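Local structure of actin depolymerization factor 2 (Plasmodium berghei, 2XFA) at residues 60-69 against 133-142. The protein probably binds actin and promotes the disassembly and turnover of its filaments in the malaria parasite. Residues are numbered along the deposited sequence; the frame is centred on the assembly and turned at random.
Sequences IMRIKNNLKN and DINEFEEELK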
loop_
_atom_site.group_PDB
_atom_site.type_symbol
_atom_site.label_atom_id
_atom_site.label_comp_id
_atom_site.label_asym_id
_atom_site.label_seq_id
_atom_site.Cartn_x
_atom_site.Cartn_y
_atom_site.Cartn_z
ATOM N N ILE A 60 -1.232 7.711 7.547
ATOM C CA ILE A 60 0.157 7.289 7.434
ATOM C C ILE A 60 0.639 6.660 8.761
ATOM O O ILE A 60 1.301 5.621 8.757
ATOM C CB ILE A 60 1.058 8.489 7.075
ATOM C CG1 ILE A 60 0.765 8.983 5.649
ATOM C CG2 ILE A 60 2.532 8.145 7.236
ATOM C CD1 ILE A 60 1.297 10.393 5.386
ATOM N N MET A 61 0.253 7.261 9.883
ATOM C CA MET A 61 0.594 6.698 11.196
ATOM C C MET A 61 -0.023 5.316 11.390
ATOM O O MET A 61 0.652 4.371 11.833
ATOM C CB MET A 61 0.171 7.651 12.308
ATOM C CG MET A 61 0.457 7.153 13.701
ATOM S SD MET A 61 -0.389 8.184 14.910
ATOM C CE MET A 61 -2.090 7.995 14.379
ATOM N N ARG A 62 -1.301 5.188 11.045
ATOM C CA ARG A 62 -1.992 3.907 11.177
ATOM C C ARG A 62 -1.383 2.827 10.283
ATOM O O ARG A 62 -1.237 1.681 10.686
ATOM C CB ARG A 62 -3.468 4.077 10.831
ATOM C CG ARG A 62 -4.193 5.067 11.728
ATOM C CD ARG A 62 -4.840 4.380 12.893
ATOM N NE ARG A 62 -6.162 3.873 12.551
ATOM C CZ ARG A 62 -7.302 4.450 12.921
ATOM N NH1 ARG A 62 -7.292 5.563 13.650
ATOM N NH2 ARG A 62 -8.456 3.909 12.563
ATOM N N ILE A 63 -1.032 3.192 9.058
ATOM C CA ILE A 63 -0.394 2.234 8.168
ATOM C C ILE A 63 0.931 1.796 8.743
ATOM O O ILE A 63 1.238 0.620 8.752
ATOM C CB ILE A 63 -0.138 2.813 6.771
ATOM C CG1 ILE A 63 -1.459 3.135 6.086
ATOM C CG2 ILE A 63 0.636 1.826 5.935
ATOM C CD1 ILE A 63 -1.267 3.832 4.737
ATOM N N LYS A 64 1.703 2.761 9.226
ATOM C CA LYS A 64 3.036 2.486 9.737
ATOM C C LYS A 64 2.986 1.493 10.899
ATOM O O LYS A 64 3.820 0.601 11.004
ATOM C CB LYS A 64 3.711 3.777 10.170
ATOM C CG LYS A 64 5.107 3.575 10.752
ATOM C CD LYS A 64 5.210 4.171 12.143
ATOM C CE LYS A 64 6.518 3.772 12.820
ATOM N NZ LYS A 64 6.649 4.363 14.189
ATOM N N ASN A 65 1.986 1.625 11.751
ATOM C CA ASN A 65 1.901 0.749 12.912
ATOM C C ASN A 65 1.616 -0.693 12.512
ATOM O O ASN A 65 1.788 -1.591 13.317
ATOM C CB ASN A 65 0.858 1.264 13.901
ATOM C CG ASN A 65 1.322 2.502 14.622
ATOM O OD1 ASN A 65 2.517 2.673 14.859
ATOM N ND2 ASN A 65 0.382 3.381 14.970
ATOM N N ASN A 66 1.211 -0.909 11.257
ATOM C CA ASN A 66 0.999 -2.268 10.726
ATOM C C ASN A 66 2.194 -2.852 9.979
ATOM O O ASN A 66 2.119 -3.969 9.472
ATOM C CB ASN A 66 -0.193 -2.314 9.758
ATOM C CG ASN A 66 -1.527 -2.083 10.443
ATOM O OD1 ASN A 66 -2.142 -1.022 10.291
ATOM N ND2 ASN A 66 -1.987 -3.079 11.197
ATOM N N LEU A 67 3.282 -2.099 9.890
ATOM C CA LEU A 67 4.449 -2.532 9.129
ATOM C C LEU A 67 5.601 -2.899 10.046
ATOM O O LEU A 67 5.620 -2.499 11.204
ATOM C CB LEU A 67 4.887 -1.409 8.176
ATOM C CG LEU A 67 3.767 -0.996 7.206
ATOM C CD1 LEU A 67 4.205 0.187 6.342
ATOM C CD2 LEU A 67 3.344 -2.193 6.337
ATOM N N LYS A 68 6.581 -3.634 9.528
ATOM C CA LYS A 68 7.772 -3.970 10.324
ATOM C C LYS A 68 9.025 -3.768 9.496
ATOM O O LYS A 68 8.974 -3.767 8.280
ATOM C CB LYS A 68 7.721 -5.430 10.772
ATOM C CG LYS A 68 6.442 -5.825 11.500
ATOM C CD LYS A 68 6.579 -7.218 12.133
ATOM C CE LYS A 68 5.439 -7.517 13.106
ATOM N NZ LYS A 68 5.582 -8.868 13.734
ATOM N N ASN A 69 10.159 -3.661 10.158
ATOM C CA ASN A 69 11.417 -3.481 9.466
ATOM C C ASN A 69 11.869 -4.742 8.740
ATOM O O ASN A 69 12.860 -4.734 8.042
ATOM C CB ASN A 69 12.471 -3.142 10.487
ATOM C CG ASN A 69 13.149 -1.857 10.200
ATOM O OD1 ASN A 69 12.783 -1.137 9.247
ATOM N ND2 ASN A 69 14.137 -1.531 11.024
ATOM N N ASP A 133 14.316 2.820 6.594
ATOM C CA ASP A 133 14.064 2.151 7.874
ATOM C C ASP A 133 12.655 2.503 8.340
ATOM O O ASP A 133 12.153 3.609 8.067
ATOM C CB ASP A 133 15.085 2.578 8.949
ATOM C CG ASP A 133 14.976 1.721 10.220
ATOM O OD1 ASP A 133 14.219 2.097 11.140
ATOM O OD2 ASP A 133 15.612 0.650 10.272
ATOM N N ILE A 134 12.025 1.586 9.075
ATOM C CA ILE A 134 10.695 1.829 9.605
ATOM C C ILE A 134 10.600 3.181 10.346
ATOM O O ILE A 134 9.541 3.795 10.326
ATOM C CB ILE A 134 10.228 0.726 10.562
ATOM C CG1 ILE A 134 8.772 0.965 10.946
ATOM C CG2 ILE A 134 11.061 0.729 11.858
ATOM C CD1 ILE A 134 7.823 0.825 9.803
ATOM N N ASN A 135 11.682 3.605 11.019
ATOM C CA ASN A 135 11.740 4.911 11.697
ATOM C C ASN A 135 11.521 6.144 10.809
ATOM O O ASN A 135 11.172 7.221 11.308
ATOM C CB ASN A 135 13.087 5.097 12.402
ATOM C CG ASN A 135 13.213 4.228 13.621
ATOM O OD1 ASN A 135 12.215 3.707 14.132
ATOM N ND2 ASN A 135 14.436 4.051 14.090
ATOM N N GLU A 136 11.765 6.012 9.507
ATOM C CA GLU A 136 11.586 7.157 8.611
ATOM C C GLU A 136 10.407 6.966 7.662
ATOM O O GLU A 136 10.076 7.869 6.914
ATOM C CB GLU A 136 12.856 7.459 7.814
ATOM C CG GLU A 136 14.023 7.911 8.656
ATOM C CD GLU A 136 15.142 6.895 8.661
ATOM O OE1 GLU A 136 15.585 6.511 9.766
ATOM O OE2 GLU A 136 15.567 6.470 7.562
ATOM N N PHE A 137 9.767 5.799 7.722
ATOM C CA PHE A 137 8.614 5.531 6.869
ATOM C C PHE A 137 7.697 6.770 6.801
ATOM O O PHE A 137 7.432 7.311 5.744
ATOM C CB PHE A 137 7.833 4.308 7.365
ATOM C CG PHE A 137 6.613 3.978 6.518
ATOM C CD1 PHE A 137 5.350 4.411 6.885
ATOM C CD2 PHE A 137 6.745 3.258 5.343
ATOM C CE1 PHE A 137 4.224 4.124 6.100
ATOM C CE2 PHE A 137 5.627 2.969 4.546
ATOM C CZ PHE A 137 4.364 3.401 4.940
ATOM N N GLU A 138 7.248 7.216 7.959
ATOM C CA GLU A 138 6.218 8.236 8.082
ATOM C C GLU A 138 6.663 9.554 7.475
ATOM O O GLU A 138 5.898 10.192 6.767
ATOM C CB GLU A 138 5.881 8.417 9.567
ATOM C CG GLU A 138 4.581 9.121 9.887
ATOM C CD GLU A 138 4.324 9.187 11.404
ATOM O OE1 GLU A 138 3.810 8.194 11.970
ATOM O OE2 GLU A 138 4.645 10.226 12.031
ATOM N N GLU A 139 7.898 9.962 7.739
ATOM C CA GLU A 139 8.385 11.227 7.188
ATOM C C GLU A 139 8.642 11.129 5.686
ATOM O O GLU A 139 8.397 12.057 4.930
ATOM C CB GLU A 139 9.658 11.678 7.908
ATOM C CG GLU A 139 10.269 12.924 7.286
ATOM C CD GLU A 139 11.262 13.644 8.196
ATOM O OE1 GLU A 139 11.984 12.961 8.964
ATOM O OE2 GLU A 139 11.325 14.900 8.123
ATOM N N GLU A 140 9.134 9.981 5.251
ATOM C CA GLU A 140 9.459 9.806 3.854
ATOM C C GLU A 140 8.185 9.786 3.007
ATOM O O GLU A 140 8.097 10.465 1.998
ATOM C CB GLU A 140 10.271 8.524 3.648
ATOM C CG GLU A 140 11.250 8.638 2.500
ATOM C CD GLU A 140 12.224 7.475 2.412
ATOM O OE1 GLU A 140 13.381 7.624 2.886
ATOM O OE2 GLU A 140 11.834 6.427 1.843
ATOM N N LEU A 141 7.194 9.004 3.413
ATOM C CA LEU A 141 5.960 8.950 2.636
ATOM C C LEU A 141 5.345 10.343 2.532
ATOM O O LEU A 141 4.890 10.738 1.465
ATOM C CB LEU A 141 4.944 8.011 3.260
ATOM C CG LEU A 141 4.056 7.030 2.494
ATOM C CD1 LEU A 141 2.781 6.794 3.296
ATOM C CD2 LEU A 141 3.757 7.404 1.065
ATOM N N LYS A 142 5.310 11.071 3.648
ATOM C CA LYS A 142 4.766 12.430 3.631
ATOM C C LYS A 142 5.533 13.319 2.641
ATOM O O LYS A 142 4.926 13.983 1.794
ATOM C CB LYS A 142 4.732 13.030 5.046
ATOM C CG LYS A 142 3.958 14.334 5.139
ATOM C CD LYS A 142 3.720 14.728 6.606
ATOM C CE LYS A 142 3.197 16.160 6.743
ATOM N NZ LYS A 142 1.966 16.409 5.927
HETATM O O HOH W 1 9.311 3.600 14.447
#
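Asn69 uses both ends of its amide on two consecutive residues: OD1 accepts from Ile134 N at 2.8 Å, and ND2 donates to Asp133 OD2 at 2.7 Å. The second bond leaves almost within the amide plane of Asn69 yet meets the oxygen from above the carboxylate, the two planes being 89° apart. Ile134 N comes to OD1 from above the carbonyl plane; bound at both its O and its N, the amide is held in its rotation. Asp133 turns its other oxygen, OD1, to the N-H of Asn135, closing an Asx turn. Behind this polar end, Leu67 sets CD1 over one face of the Phe137 ring, a CH-pi contact 3.8 Å from the centroid, while Ile60 O lies at the ring edge and Ile63 CG2 comes obliquely to CZ. With CG anti to its backbone N, the Phe137 ring is directed at Leu67, Ile63 and Lys64 of the other segment; Trp97 of strand 89-97 adds an edge-to-face ring. The two helix segments run at 135° to each other, their axes 9.8 Å apart, and pack on the same side of the mixed sheet of the ADF-homology fold, Ile63 and Leu67 meeting strand 73-81 and Leu141 meeting strand 126-130. Further along, Ile60 divides its branches: CG2 presses on Glu138 CG at 3.5 Å and CG1 meets Leu141 CD1. Lys64 slides past Phe137 in the opposite direction, laying CB beside CD1 of the ring and CG across Ile134 CD1. A bend at chi2 (-124°) takes the lysine chain past Ile134, and one water, its O 2.8 Å from Lys64 NZ, bridges it to Asn135 OD1. Lys64 NZ stays 5.3 Å from Glu138 OE1, where the opposite charges may attract weakly.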